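Local coordinates for protein membrane attack complex assembly inhibitor BGA71 (Borreliella bavariensis, PDB 6FMH) that inhibits assembly of the complement membrane attack complex and, as an outer surface protein, probably helps the Lyme disease spirochaete withstand host complement, at residues I107-I111 with S144-R148. Residues are numbered along the deposited sequence; the frame is centred on the assembly and turned at random.
Sequences IQYDI and SLKTR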
loop_
_atom_site.group_PDB
_atom_site.type_symbol
_atom_site.label_atom_id
_atom_site.label_comp_id
_atom_site.label_asym_id
_atom_site.label_seq_id
_atom_site.Cartn_x
_atom_site.Cartn_y
_atom_site.Cartn_z
ATOM N N ILE A 107 -5.997 10.898 10.319
ATOM C CA ILE A 107 -5.553 9.926 11.288
ATOM C C ILE A 107 -5.047 8.725 10.528
ATOM O O ILE A 107 -3.960 8.242 10.744
ATOM C CB ILE A 107 -6.681 9.594 12.265
ATOM C CG1 ILE A 107 -6.853 10.769 13.229
ATOM C CG2 ILE A 107 -6.364 8.349 13.071
ATOM C CD1 ILE A 107 -8.215 10.827 13.890
ATOM N N GLN A 108 -5.822 8.299 9.555
ATOM C CA GLN A 108 -5.417 7.191 8.715
ATOM C C GLN A 108 -4.198 7.546 7.902
ATOM O O GLN A 108 -3.267 6.740 7.818
ATOM C CB GLN A 108 -6.538 6.805 7.775
ATOM C CG GLN A 108 -6.495 5.376 7.231
ATOM C CD GLN A 108 -6.224 4.255 8.246
ATOM O OE1 GLN A 108 -6.902 4.120 9.232
ATOM N NE2 GLN A 108 -5.211 3.452 7.980
ATOM N N TYR A 109 -4.165 8.650 7.192
ATOM C CA TYR A 109 -3.069 8.899 6.283
ATOM C C TYR A 109 -1.729 8.919 6.953
ATOM O O TYR A 109 -0.740 8.511 6.385
ATOM C CB TYR A 109 -3.256 10.174 5.437
ATOM C CG TYR A 109 -1.993 10.565 4.639
ATOM C CD1 TYR A 109 -1.648 9.890 3.484
ATOM C CD2 TYR A 109 -1.129 11.559 5.081
ATOM C CE1 TYR A 109 -0.509 10.201 2.799
ATOM C CE2 TYR A 109 0.001 11.865 4.390
ATOM C CZ TYR A 109 0.302 11.173 3.251
ATOM O OH TYR A 109 1.405 11.435 2.525
ATOM N N ASP A 110 -1.687 9.443 8.141
ATOM C CA ASP A 110 -0.467 9.492 8.851
ATOM C C ASP A 110 0.127 8.135 8.988
ATOM O O ASP A 110 1.272 7.953 8.785
ATOM C CB ASP A 110 -0.704 10.110 10.204
ATOM C CG ASP A 110 -0.690 11.577 10.173
ATOM O OD1 ASP A 110 -0.636 12.174 9.138
ATOM O OD2 ASP A 110 -0.725 12.160 11.194
ATOM N N ILE A 111 -0.682 7.173 9.341
ATOM C CA ILE A 111 -0.252 5.817 9.533
ATOM C C ILE A 111 0.261 5.231 8.254
ATOM O O ILE A 111 1.166 4.476 8.240
ATOM C CB ILE A 111 -1.405 4.950 10.060
ATOM C CG1 ILE A 111 -1.891 5.421 11.405
ATOM C CG2 ILE A 111 -0.980 3.521 10.241
ATOM C CD1 ILE A 111 -3.203 4.854 11.821
ATOM N N SER A 144 1.521 7.894 15.396
ATOM C CA SER A 144 0.392 7.815 14.526
ATOM C C SER A 144 -0.602 6.653 14.862
ATOM O O SER A 144 -1.790 6.811 14.628
ATOM C CB SER A 144 0.882 7.711 13.107
ATOM O OG SER A 144 1.409 6.412 12.933
ATOM N N LEU A 145 -0.125 5.509 15.377
ATOM C CA LEU A 145 -1.003 4.471 15.928
ATOM C C LEU A 145 -1.687 4.909 17.214
ATOM O O LEU A 145 -2.908 4.686 17.393
ATOM C CB LEU A 145 -0.225 3.136 16.151
ATOM C CG LEU A 145 0.177 2.360 14.862
ATOM C CD1 LEU A 145 1.148 1.260 15.165
ATOM C CD2 LEU A 145 -0.986 1.811 14.058
ATOM N N LYS A 146 -0.936 5.514 18.116
ATOM C CA LYS A 146 -1.479 6.020 19.386
ATOM C C LYS A 146 -2.600 7.054 19.123
ATOM O O LYS A 146 -3.762 6.949 19.642
ATOM C CB LYS A 146 -0.327 6.546 20.237
ATOM C CG LYS A 146 0.516 5.425 20.804
ATOM C CD LYS A 146 1.402 5.852 21.941
ATOM C CE LYS A 146 2.356 4.731 22.363
ATOM N NZ LYS A 146 1.663 3.439 22.665
ATOM N N THR A 147 -2.335 7.957 18.179
ATOM C CA THR A 147 -3.337 8.955 17.775
ATOM C C THR A 147 -4.650 8.262 17.428
ATOM O O THR A 147 -5.719 8.645 17.928
ATOM C CB THR A 147 -2.831 9.853 16.642
ATOM O OG1 THR A 147 -1.678 10.600 17.102
ATOM C CG2 THR A 147 -3.882 10.844 16.224
ATOM N N ARG A 148 -4.567 7.233 16.595
ATOM C CA ARG A 148 -5.745 6.551 16.173
ATOM C C ARG A 148 -6.447 5.869 17.367
ATOM O O ARG A 148 -7.707 5.792 17.430
ATOM C CB ARG A 148 -5.450 5.523 15.123
ATOM C CG ARG A 148 -6.758 4.868 14.690
ATOM C CD ARG A 148 -6.662 4.112 13.427
ATOM N NE ARG A 148 -5.916 2.899 13.645
ATOM C CZ ARG A 148 -5.675 1.993 12.719
ATOM N NH1 ARG A 148 -6.134 2.128 11.496
ATOM N NH2 ARG A 148 -4.960 0.944 13.037
#
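Ile111 and Ile107 of helix 90-123 pack against Ser144, Leu145, Thr147 and Arg148 of helix 127-163. The two short segments run nearly antiparallel, at 157°, with their axes 8.9 Å apart at the closest point.

Ile111 reaches across with both branches. Its CG1 is in van der Waals contact with the backbone, 3.5 Å from Ser144 O. Ile111 CG2 and Leu145 CD2 form an apolar side-chain pair at 4.2 Å. The Ile111 side chain crosses that of Leu145 at about a right angle. Ile107 CG2 stands 3.6 Å from Arg148 CB, and CG1 of Ile107 lies against the Thr147 methyl CG2. Asp110 adds its CB, which faces CB of Ser144.

Arg148 joins the apolar and polar parts. Its chain starts extended and bends at chi3 (72°), which carries the guanidinium over the end of Ile111. CD1 of Ile111 sits over one face of that group, toward its rim, 3.8 Å from Arg148 NE. At the guanidinium edge, Arg148 NH1 gives a weak hydrogen bond of 3.1 Å to Gln108 OE1. The amide and guanidinium planes are turned 47° apart. Thr64 on helix 55-68 also hydrogen-bonds Gln108 OE1, and Glu27 is a long, weak ion partner of Arg148 NH2.

Ser144 OG stays beside Ile111 but bonds to Leu141 O of its own helix. The Asp110 carboxylate forms a salt bridge with Lys124 of the second subunit.

Helices 90-123 and 127-163 follow each other in the chain, joined by a short connection. They form an antiparallel helical hairpin within the Bbcrasp-1 family domain. Ile107 packs on the Arg148 methylenes, and Ile111 on Ser144 and the guanidinium. Gln108 OE1 takes a bond from Thr64 but a weak one from Arg148, so packing probably contributes more than polar bonding across the pair.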